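Local atomic coordinates of amidohydrolase 2 (Bifidobacterium longum subsp. infantis, PDB entry 6UVZ), a protein that probably acts as a hydrolase of the metallo-dependent hydrolase superfamily, with a TIM-barrel fold. Residues 142-147 with 176-181; 162-167 with 200-205; 189-194 with 212-217. All blocks are in the same frame, centred on the assembly; numbering follows the deposited sequence.

All three contacts are mainly buried, but they lie at different depths. Contact 3 is the deepest, its centre about 7 Å from the centre of the chain. It pairs two strands of the barrel wall. Contact 2 lies about 13 Å out and sets a loop against helix 199-209, which links those two strands. Contact 1 is outermost, at about 17 Å, and pairs two helices of the outer layer. Contacts 2 and 3 share the beta-alpha-beta unit and touch each other. Contact 1 touches contact 2, but not contact 3. The chemistry follows depth: contacts 1 and 2 are apolar and have no hydrogen bonds between their segments, whereas contact 3 adds backbone bonds and a serine pair.

Contact 1. Residues 142-147 with 176-181; sequences PELGDM and AALAAL
Two neighbouring helices in the outer layer of the TIM barrel meet here, with L144 of one packed on A177, L178 and L181 of the other. L144 is the first residue of helix 144-153. The second partner is the last part of helix 172-181. The backbones are closest at G145 and A177, whose CA atoms are 5.1 Å apart. The small A177 side chain reaches the first turn of the other helix. Its CB lies 3.5 Å from L144 O and 3.9 Å from L144 CB. The two methyls of L144 then divide the remaining work. CD1 meets L178 CD2 at 3.7 Å. CD2 meets L181 CD1 at 3.7 Å. L178 and L181 both carry CG beside the backbone N and anti to the carbonyl carbon (chi1 -71° and -70°). This brings a methyl of each to the L144 fork, whose side chain they cross obliquely. M147 adds little: its backbone O lies 4.2 Å from L181 CD2, and its side chain leads away from 176-181 and touches L106 and N139. No hydrogen bond joins the segments, so the contact rests on apolar packing. V167, in the loop after strand 159-161, touches both L144 and L178. L181 O accepts a hydrogen bond from S187 OG, at the start of strand 187-191, and A179 touches Y204 of helix 199-209.

Contact 2. Residues 162-167 with 200-205; sequences DHLGNV and DIVKYV
I201, on outer helix 199-209 of the TIM barrel, packs against L164 and V167 in the loop that follows strand 159-161. Its CG1 stands beside the backbone N (chi1 -72°), which sets CG2 against the loop residues. That methyl lies 3.8 Å from L164 CD1 and 4.3 Å from V167 CG2, so it bridges the two. V202 comes next and contributes less, with CG2 at 4.2 Å from L164 CD1. Both V202 and L164 also touch V191 of strand 187-191. Y204 follows, and its OH hydrogen-bonds to C175 O of helix 172-181. V205 closes the segment one turn beyond I201, and L164 spans that turn with its two methyls, CD1 at the I201 end and CD2 at the V205 end. The loop reaches this position through left-handed turns: residues H163 to N166 all have positive phi, and G165 N bonds to D162 O at 3.1 Å. No polar bond crosses to the helix. L164 CD2 rests against the fork of V205, 3.8 Å from its CG2 and 4.0 Å from its CG1.

Contact 3. Residues 189-194 with 212-217; sequences IKVSGD and KKVLYS
I189 O is held by two groups of the adjacent strand. L215 N gives it a nearly straight hydrogen bond of 3.0 Å (170° at the hydrogen), and V214 CA adds a CA-H...O contact at 3.5 Å. Strands 187-191 and 214-216 run parallel in the TIM-barrel wall, joined by helix 199-209 in a right-handed beta-alpha-beta crossover. Their short axes cross at 42°. Two weak backbone bonds extend the pairing, from I189 N to K213 O and from V191 N to L215 O. Further on, S192 OG and S217 OG share a 2.8 Å hydrogen bond, and S192 OG also makes a weak one with H163 ND1. On the face toward helix 199-209, V191 CG2 meets V214 CG1 at 3.6 Å, and I189 CG2 lies 4.1 Å from V214 CG2. K190 and L215 point to the other face. K190 CB lies 3.8 Å from S217 CB, and K190 CG lies 4.2 Å from L215 CD1. From there the extended lysine chain carries NZ to a salt bridge with E136 and to hydrogen bonds with S11 O and H12 ND1. A methionine here would probably leave E136 without its salt-bridge mate and S11 O and H12 ND1 without the NZ bonds. I189, V191 and V214 thus pack against helix 199-209, while the other face combines apolar L215 with the buried charge of K190, satisfied by these three polar partners.

Contact 1. Residues 142-147 with 176-181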
ATOM      1  N   PRO A 142      -6.668  -8.772 -14.122  1.00142.13           N
ATOM      2  CA  PRO A 142      -6.715 -10.210 -14.435  1.00143.25           C
ATOM      3  C   PRO A 142      -5.515 -10.998 -13.938  1.00133.47           C
ATOM      4  O   PRO A 142      -5.598 -12.231 -13.870  1.00130.10           O
ATOM      5  CB  PRO A 142      -6.790 -10.231 -15.968  1.00146.66           C
ATOM      6  CG  PRO A 142      -6.142  -8.955 -16.384  1.00145.61           C
ATOM      7  CD  PRO A 142      -6.539  -7.952 -15.342  1.00142.69           C
ATOM      8  N   GLU A 143      -4.413 -10.342 -13.586  1.00123.49           N
ATOM      9  CA  GLU A 143      -3.193 -11.046 -13.208  1.00114.35           C
ATOM     10  C   GLU A 143      -3.174 -11.480 -11.746  1.00105.24           C
ATOM     11  O   GLU A 143      -2.152 -12.000 -11.289  1.00107.51           O
ATOM     12  CB  GLU A 143      -1.970 -10.176 -13.509  1.00115.60           C
ATOM     13  CG  GLU A 143      -1.884  -9.724 -14.959  1.00118.26           C
ATOM     14  CD  GLU A 143      -0.482  -9.313 -15.362  1.00123.90           C
ATOM     15  OE1 GLU A 143       0.445  -9.464 -14.538  1.00124.59           O
ATOM     16  OE2 GLU A 143      -0.306  -8.843 -16.505  1.00124.16           O
ATOM     17  N   LEU A 144      -4.273 -11.290 -11.009  1.00 90.73           N
ATOM     18  CA  LEU A 144      -4.304 -11.688  -9.606  1.00 82.27           C
ATOM     19  C   LEU A 144      -4.247 -13.200  -9.426  1.00 79.59           C
ATOM     20  O   LEU A 144      -3.907 -13.667  -8.333  1.00 73.38           O
ATOM     21  CB  LEU A 144      -5.558 -11.137  -8.927  1.00 80.24           C
ATOM     22  CG  LEU A 144      -5.330 -10.077  -7.849  1.00 73.46           C
ATOM     23  CD1 LEU A 144      -6.634  -9.735  -7.150  1.00 71.58           C
ATOM     24  CD2 LEU A 144      -4.289 -10.546  -6.845  1.00 66.63           C
ATOM     25  N   GLY A 145      -4.572 -13.972 -10.464  1.00 80.59           N
ATOM     26  CA  GLY A 145      -4.514 -15.418 -10.341  1.00 79.42           C
ATOM     27  C   GLY A 145      -3.099 -15.935 -10.168  1.00 84.76           C
ATOM     28  O   GLY A 145      -2.848 -16.820  -9.346  1.00 84.70           O
ATOM     29  N   ASP A 146      -2.152 -15.387 -10.937  1.00 88.70           N
ATOM     30  CA  ASP A 146      -0.766 -15.825 -10.818  1.00 91.10           C
ATOM     31  C   ASP A 146      -0.131 -15.337  -9.522  1.00 86.49           C
ATOM     32  O   ASP A 146       0.789 -15.980  -9.006  1.00 78.63           O
ATOM     33  CB  ASP A 146       0.047 -15.344 -12.020  1.00 95.32           C
ATOM     34  CG  ASP A 146      -0.521 -15.829 -13.339  1.00 99.97           C
ATOM     35  OD1 ASP A 146      -1.215 -15.041 -14.016  1.00102.63           O
ATOM     36  OD2 ASP A 146      -0.282 -17.002 -13.694  1.00 98.81           O
HETATM   37  N   MSE A 147      -0.603 -14.213  -8.989  1.00 85.73           N
HETATM   38  CA  MSE A 147      -0.086 -13.685  -7.731  1.00 80.17           C
HETATM   39  C   MSE A 147      -0.392 -14.639  -6.584  1.00 68.59           C
HETATM   40  O   MSE A 147       0.428 -14.830  -5.687  1.00 66.79           O
HETATM   41  CB  MSE A 147      -0.682 -12.307  -7.439  1.00102.21           C
HETATM   42  CG  MSE A 147      -0.583 -11.327  -8.594  1.00121.03           C
HETATM   43 SE   MSE A 147       1.253 -10.902  -9.087  1.00141.06          SE
HETATM   44  CE  MSE A 147       0.901 -10.024 -10.793  1.00138.53           C
ATOM     45  N   ALA A 176     -11.993 -15.796  -6.930  1.00 96.38           N
ATOM     46  CA  ALA A 176     -11.237 -16.997  -6.593  1.00 87.39           C
ATOM     47  C   ALA A 176      -9.808 -16.654  -6.193  1.00 82.77           C
ATOM     48  O   ALA A 176      -9.227 -17.307  -5.318  1.00 75.41           O
ATOM     49  CB  ALA A 176     -11.248 -17.973  -7.769  1.00 80.38           C
ATOM     50  N   ALA A 177      -9.224 -15.630  -6.821  1.00 80.87           N
ATOM     51  CA  ALA A 177      -7.865 -15.229  -6.471  1.00 71.06           C
ATOM     52  C   ALA A 177      -7.829 -14.519  -5.123  1.00 71.60           C
ATOM     53  O   ALA A 177      -6.923 -14.757  -4.315  1.00 68.38           O
ATOM     54  CB  ALA A 177      -7.283 -14.335  -7.566  1.00 64.44           C
ATOM     55  N   LEU A 178      -8.805 -13.645  -4.863  1.00 71.78           N
ATOM     56  CA  LEU A 178      -8.856 -12.954  -3.579  1.00 65.86           C
ATOM     57  C   LEU A 178      -9.128 -13.915  -2.430  1.00 64.23           C
ATOM     58  O   LEU A 178      -8.714 -13.655  -1.294  1.00 65.82           O
ATOM     59  CB  LEU A 178      -9.919 -11.855  -3.614  1.00 60.41           C
ATOM     60  CG  LEU A 178      -9.599 -10.623  -4.461  1.00 55.62           C
ATOM     61  CD1 LEU A 178     -10.801  -9.697  -4.538  1.00 49.28           C
ATOM     62  CD2 LEU A 178      -8.395  -9.889  -3.895  1.00 62.12           C
ATOM     63  N   ALA A 179      -9.815 -15.026  -2.700  1.00 72.08           N
ATOM     64  CA  ALA A 179     -10.064 -16.018  -1.661  1.00 70.22           C
ATOM     65  C   ALA A 179      -8.825 -16.850  -1.359  1.00 70.93           C
ATOM     66  O   ALA A 179      -8.631 -17.270  -0.214  1.00 68.67           O
ATOM     67  CB  ALA A 179     -11.224 -16.929  -2.066  1.00 60.52           C
ATOM     68  N   ALA A 180      -7.982 -17.096  -2.365  1.00 68.19           N
ATOM     69  CA  ALA A 180      -6.758 -17.855  -2.132  1.00 67.03           C
ATOM     70  C   ALA A 180      -5.746 -17.038  -1.337  1.00 75.08           C
ATOM     71  O   ALA A 180      -5.052 -17.578  -0.467  1.00 71.91           O
ATOM     72  CB  ALA A 180      -6.156 -18.306  -3.463  1.00 62.32           C
ATOM     73  N   LEU A 181      -5.649 -15.738  -1.621  1.00 74.84           N
ATOM     74  CA  LEU A 181      -4.727 -14.885  -0.880  1.00 54.89           C
ATOM     75  C   LEU A 181      -5.159 -14.730   0.571  1.00 58.93           C
ATOM     76  O   LEU A 181      -4.314 -14.650   1.470  1.00 60.42           O
ATOM     77  CB  LEU A 181      -4.617 -13.518  -1.554  1.00 48.79           C
ATOM     78  CG  LEU A 181      -3.897 -13.491  -2.902  1.00 52.07           C
ATOM     79  CD1 LEU A 181      -4.022 -12.121  -3.544  1.00 53.90           C
ATOM     80  CD2 LEU A 181      -2.436 -13.872  -2.725  1.00 46.40           C
TER

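Contact 2. Residues 162-167 with 200-205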
ATOM      1  N   ASP A 162      -2.263  -4.060  -2.667  1.00 51.02           N
ATOM      2  CA  ASP A 162      -2.540  -2.636  -2.801  1.00 48.77           C
ATOM      3  C   ASP A 162      -3.874  -2.411  -3.502  1.00 63.12           C
ATOM      4  O   ASP A 162      -4.168  -3.047  -4.519  1.00 77.06           O
ATOM      5  CB  ASP A 162      -1.426  -1.938  -3.582  1.00 44.07           C
ATOM      6  CG  ASP A 162      -0.143  -1.822  -2.790  1.00 57.79           C
ATOM      7  OD1 ASP A 162      -0.109  -2.294  -1.634  1.00 63.17           O
ATOM      8  OD2 ASP A 162       0.832  -1.252  -3.325  1.00 59.87           O
ATOM      9  N   HIS A 163      -4.678  -1.505  -2.943  1.00 73.77           N
ATOM     10  CA  HIS A 163      -5.859  -0.962  -3.618  1.00 84.43           C
ATOM     11  C   HIS A 163      -6.875  -2.050  -3.954  1.00 84.42           C
ATOM     12  O   HIS A 163      -7.419  -2.094  -5.061  1.00 77.95           O
ATOM     13  CB  HIS A 163      -5.456  -0.187  -4.875  1.00 91.55           C
ATOM     14  CG  HIS A 163      -4.483   0.924  -4.618  1.00101.18           C
ATOM     15  ND1 HIS A 163      -4.098   1.299  -3.348  1.00101.78           N
ATOM     16  CD2 HIS A 163      -3.817   1.740  -5.468  1.00102.30           C
ATOM     17  CE1 HIS A 163      -3.237   2.296  -3.427  1.00101.42           C
ATOM     18  NE2 HIS A 163      -3.049   2.584  -4.702  1.00102.70           N
ATOM     19  N   LEU A 164      -7.134  -2.936  -2.989  1.00 92.06           N
ATOM     20  CA  LEU A 164      -8.128  -4.002  -3.132  1.00 95.52           C
ATOM     21  C   LEU A 164      -7.834  -4.902  -4.330  1.00106.11           C
ATOM     22  O   LEU A 164      -8.749  -5.461  -4.940  1.00106.35           O
ATOM     23  CB  LEU A 164      -9.545  -3.430  -3.227  1.00 88.53           C
ATOM     24  CG  LEU A 164     -10.050  -2.664  -2.003  1.00 83.25           C
ATOM     25  CD1 LEU A 164     -11.290  -1.855  -2.346  1.00 83.66           C
ATOM     26  CD2 LEU A 164     -10.335  -3.619  -0.853  1.00 70.96           C
ATOM     27  N   GLY A 165      -6.556  -5.046  -4.679  1.00114.65           N
ATOM     28  CA  GLY A 165      -6.150  -5.889  -5.782  1.00117.19           C
ATOM     29  C   GLY A 165      -6.361  -5.308  -7.162  1.00121.36           C
ATOM     30  O   GLY A 165      -6.061  -5.992  -8.150  1.00123.45           O
ATOM     31  N   ASN A 166      -6.857  -4.072  -7.263  1.00128.68           N
ATOM     32  CA  ASN A 166      -7.158  -3.437  -8.550  1.00132.76           C
ATOM     33  C   ASN A 166      -8.096  -4.301  -9.389  1.00132.45           C
ATOM     34  O   ASN A 166      -7.935  -4.424 -10.607  1.00133.87           O
ATOM     35  CB  ASN A 166      -5.878  -3.111  -9.325  1.00130.24           C
ATOM     36  CG  ASN A 166      -5.088  -1.978  -8.700  1.00129.66           C
ATOM     37  OD1 ASN A 166      -5.285  -0.810  -9.037  1.00126.35           O
ATOM     38  ND2 ASN A 166      -4.188  -2.318  -7.785  1.00132.31           N
ATOM     39  N   VAL A 167      -9.087  -4.901  -8.736  1.00126.17           N
ATOM     40  CA  VAL A 167     -10.031  -5.793  -9.402  1.00118.19           C
ATOM     41  C   VAL A 167     -11.103  -4.965 -10.102  1.00127.53           C
ATOM     42  O   VAL A 167     -11.454  -3.876  -9.624  1.00130.43           O
ATOM     43  CB  VAL A 167     -10.657  -6.783  -8.408  1.00103.46           C
ATOM     44  CG1 VAL A 167      -9.586  -7.676  -7.805  1.00103.34           C
ATOM     45  CG2 VAL A 167     -11.408  -6.038  -7.313  1.00 94.58           C
ATOM     46  N   ASP A 200     -19.638  -3.055  -2.966  1.00112.98           N
ATOM     47  CA  ASP A 200     -19.690  -4.494  -3.206  1.00117.18           C
ATOM     48  C   ASP A 200     -18.324  -5.140  -3.009  1.00109.86           C
ATOM     49  O   ASP A 200     -18.222  -6.222  -2.419  1.00100.19           O
ATOM     50  CB  ASP A 200     -20.216  -4.772  -4.613  1.00130.83           C
ATOM     51  CG  ASP A 200     -21.542  -4.091  -4.885  1.00140.20           C
ATOM     52  OD1 ASP A 200     -21.990  -3.296  -4.032  1.00142.56           O
ATOM     53  OD2 ASP A 200     -22.137  -4.351  -5.953  1.00141.57           O
ATOM     54  N   ILE A 201     -17.264  -4.491  -3.497  1.00111.64           N
ATOM     55  CA  ILE A 201     -15.923  -5.048  -3.355  1.00 99.81           C
ATOM     56  C   ILE A 201     -15.483  -5.022  -1.896  1.00 91.59           C
ATOM     57  O   ILE A 201     -14.903  -5.992  -1.391  1.00 88.10           O
ATOM     58  CB  ILE A 201     -14.929  -4.295  -4.262  1.00 91.08           C
ATOM     59  CG1 ILE A 201     -15.160  -4.645  -5.736  1.00 95.29           C
ATOM     60  CG2 ILE A 201     -13.493  -4.600  -3.862  1.00 82.11           C
ATOM     61  CD1 ILE A 201     -16.199  -3.785  -6.430  1.00102.35           C
ATOM     62  N   VAL A 202     -15.764  -3.922  -1.194  1.00 81.29           N
ATOM     63  CA  VAL A 202     -15.326  -3.788   0.194  1.00 66.02           C
ATOM     64  C   VAL A 202     -15.996  -4.838   1.074  1.00 73.49           C
ATOM     65  O   VAL A 202     -15.359  -5.426   1.955  1.00 66.21           O
ATOM     66  CB  VAL A 202     -15.600  -2.361   0.705  1.00 56.37           C
ATOM     67  CG1 VAL A 202     -15.165  -2.221   2.156  1.00 44.94           C
ATOM     68  CG2 VAL A 202     -14.888  -1.341  -0.169  1.00 53.38           C
ATOM     69  N   LYS A 203     -17.287  -5.094   0.846  1.00 86.76           N
ATOM     70  CA  LYS A 203     -18.001  -6.066   1.669  1.00 94.72           C
ATOM     71  C   LYS A 203     -17.443  -7.472   1.479  1.00 85.75           C
ATOM     72  O   LYS A 203     -17.283  -8.219   2.451  1.00 75.86           O
ATOM     73  CB  LYS A 203     -19.495  -6.031   1.348  1.00107.77           C
ATOM     74  CG  LYS A 203     -20.206  -4.782   1.843  1.00122.09           C
ATOM     75  CD  LYS A 203     -21.648  -4.736   1.367  1.00130.51           C
ATOM     76  CE  LYS A 203     -22.332  -3.451   1.809  1.00132.77           C
ATOM     77  NZ  LYS A 203     -23.737  -3.368   1.320  1.00133.64           N
ATOM     78  N   TYR A 204     -17.138  -7.850   0.236  1.00 83.51           N
ATOM     79  CA  TYR A 204     -16.577  -9.174  -0.013  1.00 78.20           C
ATOM     80  C   TYR A 204     -15.162  -9.297   0.538  1.00 77.48           C
ATOM     81  O   TYR A 204     -14.766 -10.379   0.986  1.00 70.32           O
ATOM     82  CB  TYR A 204     -16.592  -9.483  -1.510  1.00 75.59           C
ATOM     83  CG  TYR A 204     -15.980 -10.820  -1.863  1.00 84.42           C
ATOM     84  CD1 TYR A 204     -14.683 -10.905  -2.356  1.00 80.39           C
ATOM     85  CD2 TYR A 204     -16.694 -11.999  -1.696  1.00 92.05           C
ATOM     86  CE1 TYR A 204     -14.119 -12.124  -2.677  1.00 82.32           C
ATOM     87  CE2 TYR A 204     -16.139 -13.223  -2.014  1.00 96.48           C
ATOM     88  CZ  TYR A 204     -14.851 -13.280  -2.504  1.00 94.38           C
ATOM     89  OH  TYR A 204     -14.295 -14.498  -2.822  1.00 96.01           O
ATOM     90  N   VAL A 205     -14.389  -8.209   0.510  1.00 77.73           N
ATOM     91  CA  VAL A 205     -13.019  -8.257   1.008  1.00 69.01           C
ATOM     92  C   VAL A 205     -13.003  -8.454   2.520  1.00 64.83           C
ATOM     93  O   VAL A 205     -12.197  -9.229   3.050  1.00 64.31           O
ATOM     94  CB  VAL A 205     -12.258  -6.985   0.588  1.00 66.70           C
ATOM     95  CG1 VAL A 205     -11.001  -6.809   1.422  1.00 70.46           C
ATOM     96  CG2 VAL A 205     -11.906  -7.045  -0.892  1.00 55.30           C
TER

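Contact 3. Residues 189-194 with 212-217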
ATOM      1  N   ILE A 189      -4.556  -6.692   2.823  1.00 38.06           N
ATOM      2  CA  ILE A 189      -5.185  -5.988   1.714  1.00 45.06           C
ATOM      3  C   ILE A 189      -5.587  -4.592   2.175  1.00 49.62           C
ATOM      4  O   ILE A 189      -6.078  -4.410   3.294  1.00 51.59           O
ATOM      5  CB  ILE A 189      -6.398  -6.769   1.163  1.00 46.81           C
ATOM      6  CG1 ILE A 189      -6.994  -6.058  -0.053  1.00 54.63           C
ATOM      7  CG2 ILE A 189      -7.443  -6.995   2.248  1.00 42.63           C
ATOM      8  CD1 ILE A 189      -8.001  -6.893  -0.813  1.00 56.20           C
ATOM      9  N   LYS A 190      -5.359  -3.605   1.314  1.00 36.53           N
ATOM     10  CA  LYS A 190      -5.680  -2.215   1.602  1.00 34.38           C
ATOM     11  C   LYS A 190      -7.006  -1.839   0.960  1.00 54.99           C
ATOM     12  O   LYS A 190      -7.316  -2.278  -0.152  1.00 67.50           O
ATOM     13  CB  LYS A 190      -4.578  -1.286   1.089  1.00 35.97           C
ATOM     14  CG  LYS A 190      -3.251  -1.444   1.798  1.00 36.20           C
ATOM     15  CD  LYS A 190      -2.186  -0.581   1.150  1.00 30.98           C
ATOM     16  CE  LYS A 190      -0.934  -0.544   2.000  1.00 34.03           C
ATOM     17  NZ  LYS A 190       0.210   0.089   1.292  1.00 35.42           N
ATOM     18  N   VAL A 191      -7.783  -1.020   1.660  1.00 56.33           N
ATOM     19  CA  VAL A 191      -9.066  -0.537   1.155  1.00 53.96           C
ATOM     20  C   VAL A 191      -8.828   0.881   0.646  1.00 62.98           C
ATOM     21  O   VAL A 191      -9.030   1.867   1.361  1.00 56.22           O
ATOM     22  CB  VAL A 191     -10.160  -0.593   2.220  1.00 41.04           C
ATOM     23  CG1 VAL A 191     -11.505  -0.226   1.611  1.00 45.30           C
ATOM     24  CG2 VAL A 191     -10.214  -1.973   2.841  1.00 39.09           C
ATOM     25  N   SER A 192      -8.388   0.983  -0.607  1.00 72.22           N
ATOM     26  CA  SER A 192      -8.157   2.285  -1.228  1.00 79.93           C
ATOM     27  C   SER A 192      -8.160   2.094  -2.745  1.00 81.18           C
ATOM     28  O   SER A 192      -8.807   1.173  -3.255  1.00 75.63           O
ATOM     29  CB  SER A 192      -6.852   2.894  -0.677  1.00 81.25           C
ATOM     30  OG  SER A 192      -5.744   2.055  -0.947  1.00 82.04           O
ATOM     31  N   GLY A 193      -7.438   2.956  -3.456  1.00 86.93           N
ATOM     32  CA  GLY A 193      -7.349   2.851  -4.900  1.00 89.81           C
ATOM     33  C   GLY A 193      -7.396   4.191  -5.605  1.00 97.11           C
ATOM     34  O   GLY A 193      -7.610   5.228  -4.970  1.00 98.53           O
ATOM     35  N   ASP A 194      -7.197   4.182  -6.922  1.00100.81           N
ATOM     36  CA  ASP A 194      -7.283   5.397  -7.719  1.00105.00           C
ATOM     37  C   ASP A 194      -8.719   5.813  -8.005  1.00108.23           C
ATOM     38  O   ASP A 194      -8.932   6.776  -8.751  1.00105.20           O
ATOM     39  CB  ASP A 194      -6.524   5.219  -9.038  1.00107.26           C
ATOM     40  CG  ASP A 194      -5.070   4.846  -8.827  1.00103.36           C
ATOM     41  OD1 ASP A 194      -4.681   4.592  -7.667  1.00100.74           O
ATOM     42  OD2 ASP A 194      -4.315   4.808  -9.821  1.00 97.64           O
ATOM     43  N   LYS A 212      -8.767  -8.940  10.786  1.00 65.13           N
ATOM     44  CA  LYS A 212      -7.386  -8.883  11.247  1.00 55.10           C
ATOM     45  C   LYS A 212      -6.381  -8.665  10.124  1.00 57.21           C
ATOM     46  O   LYS A 212      -5.199  -8.444  10.411  1.00 68.50           O
ATOM     47  CB  LYS A 212      -7.024 -10.171  11.999  1.00 52.31           C
ATOM     48  CG  LYS A 212      -7.752 -10.349  13.319  1.00 58.20           C
ATOM     49  CD  LYS A 212      -7.374  -9.254  14.303  1.00 65.27           C
ATOM     50  CE  LYS A 212      -8.083  -9.439  15.635  1.00 75.04           C
ATOM     51  NZ  LYS A 212      -7.709  -8.379  16.610  1.00 78.95           N
ATOM     52  N   LYS A 213      -6.810  -8.718   8.867  1.00 50.88           N
ATOM     53  CA  LYS A 213      -5.910  -8.620   7.724  1.00 48.68           C
ATOM     54  C   LYS A 213      -6.416  -7.588   6.725  1.00 48.12           C
ATOM     55  O   LYS A 213      -6.316  -7.768   5.508  1.00 60.29           O
ATOM     56  CB  LYS A 213      -5.726  -9.986   7.066  1.00 49.79           C
ATOM     57  CG  LYS A 213      -5.065 -11.012   7.981  1.00 62.52           C
ATOM     58  CD  LYS A 213      -5.408 -12.443   7.591  1.00 78.53           C
ATOM     59  CE  LYS A 213      -4.745 -12.849   6.288  1.00 85.29           C
ATOM     60  NZ  LYS A 213      -5.022 -14.270   5.942  1.00 93.64           N
ATOM     61  N   VAL A 214      -6.965  -6.485   7.230  1.00 44.38           N
ATOM     62  CA  VAL A 214      -7.446  -5.382   6.407  1.00 44.69           C
ATOM     63  C   VAL A 214      -6.845  -4.092   6.947  1.00 46.84           C
ATOM     64  O   VAL A 214      -6.975  -3.793   8.139  1.00 54.84           O
ATOM     65  CB  VAL A 214      -8.986  -5.303   6.395  1.00 48.07           C
ATOM     66  CG1 VAL A 214      -9.444  -4.058   5.665  1.00 46.58           C
ATOM     67  CG2 VAL A 214      -9.576  -6.544   5.744  1.00 40.02           C
ATOM     68  N   LEU A 215      -6.190  -3.332   6.073  1.00 38.64           N
ATOM     69  CA  LEU A 215      -5.459  -2.133   6.457  1.00 34.45           C
ATOM     70  C   LEU A 215      -6.176  -0.890   5.948  1.00 35.31           C
ATOM     71  O   LEU A 215      -6.668  -0.866   4.816  1.00 40.50           O
ATOM     72  CB  LEU A 215      -4.033  -2.161   5.900  1.00 29.40           C
ATOM     73  CG  LEU A 215      -3.204  -3.425   6.132  1.00 27.63           C
ATOM     74  CD1 LEU A 215      -1.952  -3.402   5.271  1.00 32.79           C
ATOM     75  CD2 LEU A 215      -2.839  -3.561   7.597  1.00 30.31           C
ATOM     76  N   TYR A 216      -6.226   0.145   6.784  1.00 38.94           N
ATOM     77  CA  TYR A 216      -6.716   1.442   6.337  1.00 37.25           C
ATOM     78  C   TYR A 216      -5.667   2.114   5.462  1.00 36.56           C
ATOM     79  O   TYR A 216      -4.491   2.190   5.834  1.00 40.31           O
ATOM     80  CB  TYR A 216      -7.061   2.348   7.517  1.00 33.34           C
ATOM     81  CG  TYR A 216      -7.116   3.809   7.126  1.00 32.03           C
ATOM     82  CD1 TYR A 216      -8.183   4.313   6.393  1.00 32.84           C
ATOM     83  CD2 TYR A 216      -6.090   4.680   7.471  1.00 37.09           C
ATOM     84  CE1 TYR A 216      -8.231   5.645   6.022  1.00 35.00           C
ATOM     85  CE2 TYR A 216      -6.129   6.013   7.103  1.00 34.80           C
ATOM     86  CZ  TYR A 216      -7.202   6.490   6.381  1.00 33.49           C
ATOM     87  OH  TYR A 216      -7.242   7.815   6.017  1.00 36.45           O
ATOM     88  N   SER A 217      -6.100   2.615   4.309  1.00 42.57           N
ATOM     89  CA  SER A 217      -5.213   3.270   3.360  1.00 43.21           C
ATOM     90  C   SER A 217      -5.928   4.470   2.761  1.00 54.99           C
ATOM     91  O   SER A 217      -7.087   4.364   2.352  1.00 73.04           O
ATOM     92  CB  SER A 217      -4.776   2.301   2.256  1.00 51.18           C
ATOM     93  OG  SER A 217      -4.222   2.999   1.158  1.00 77.86           O
TER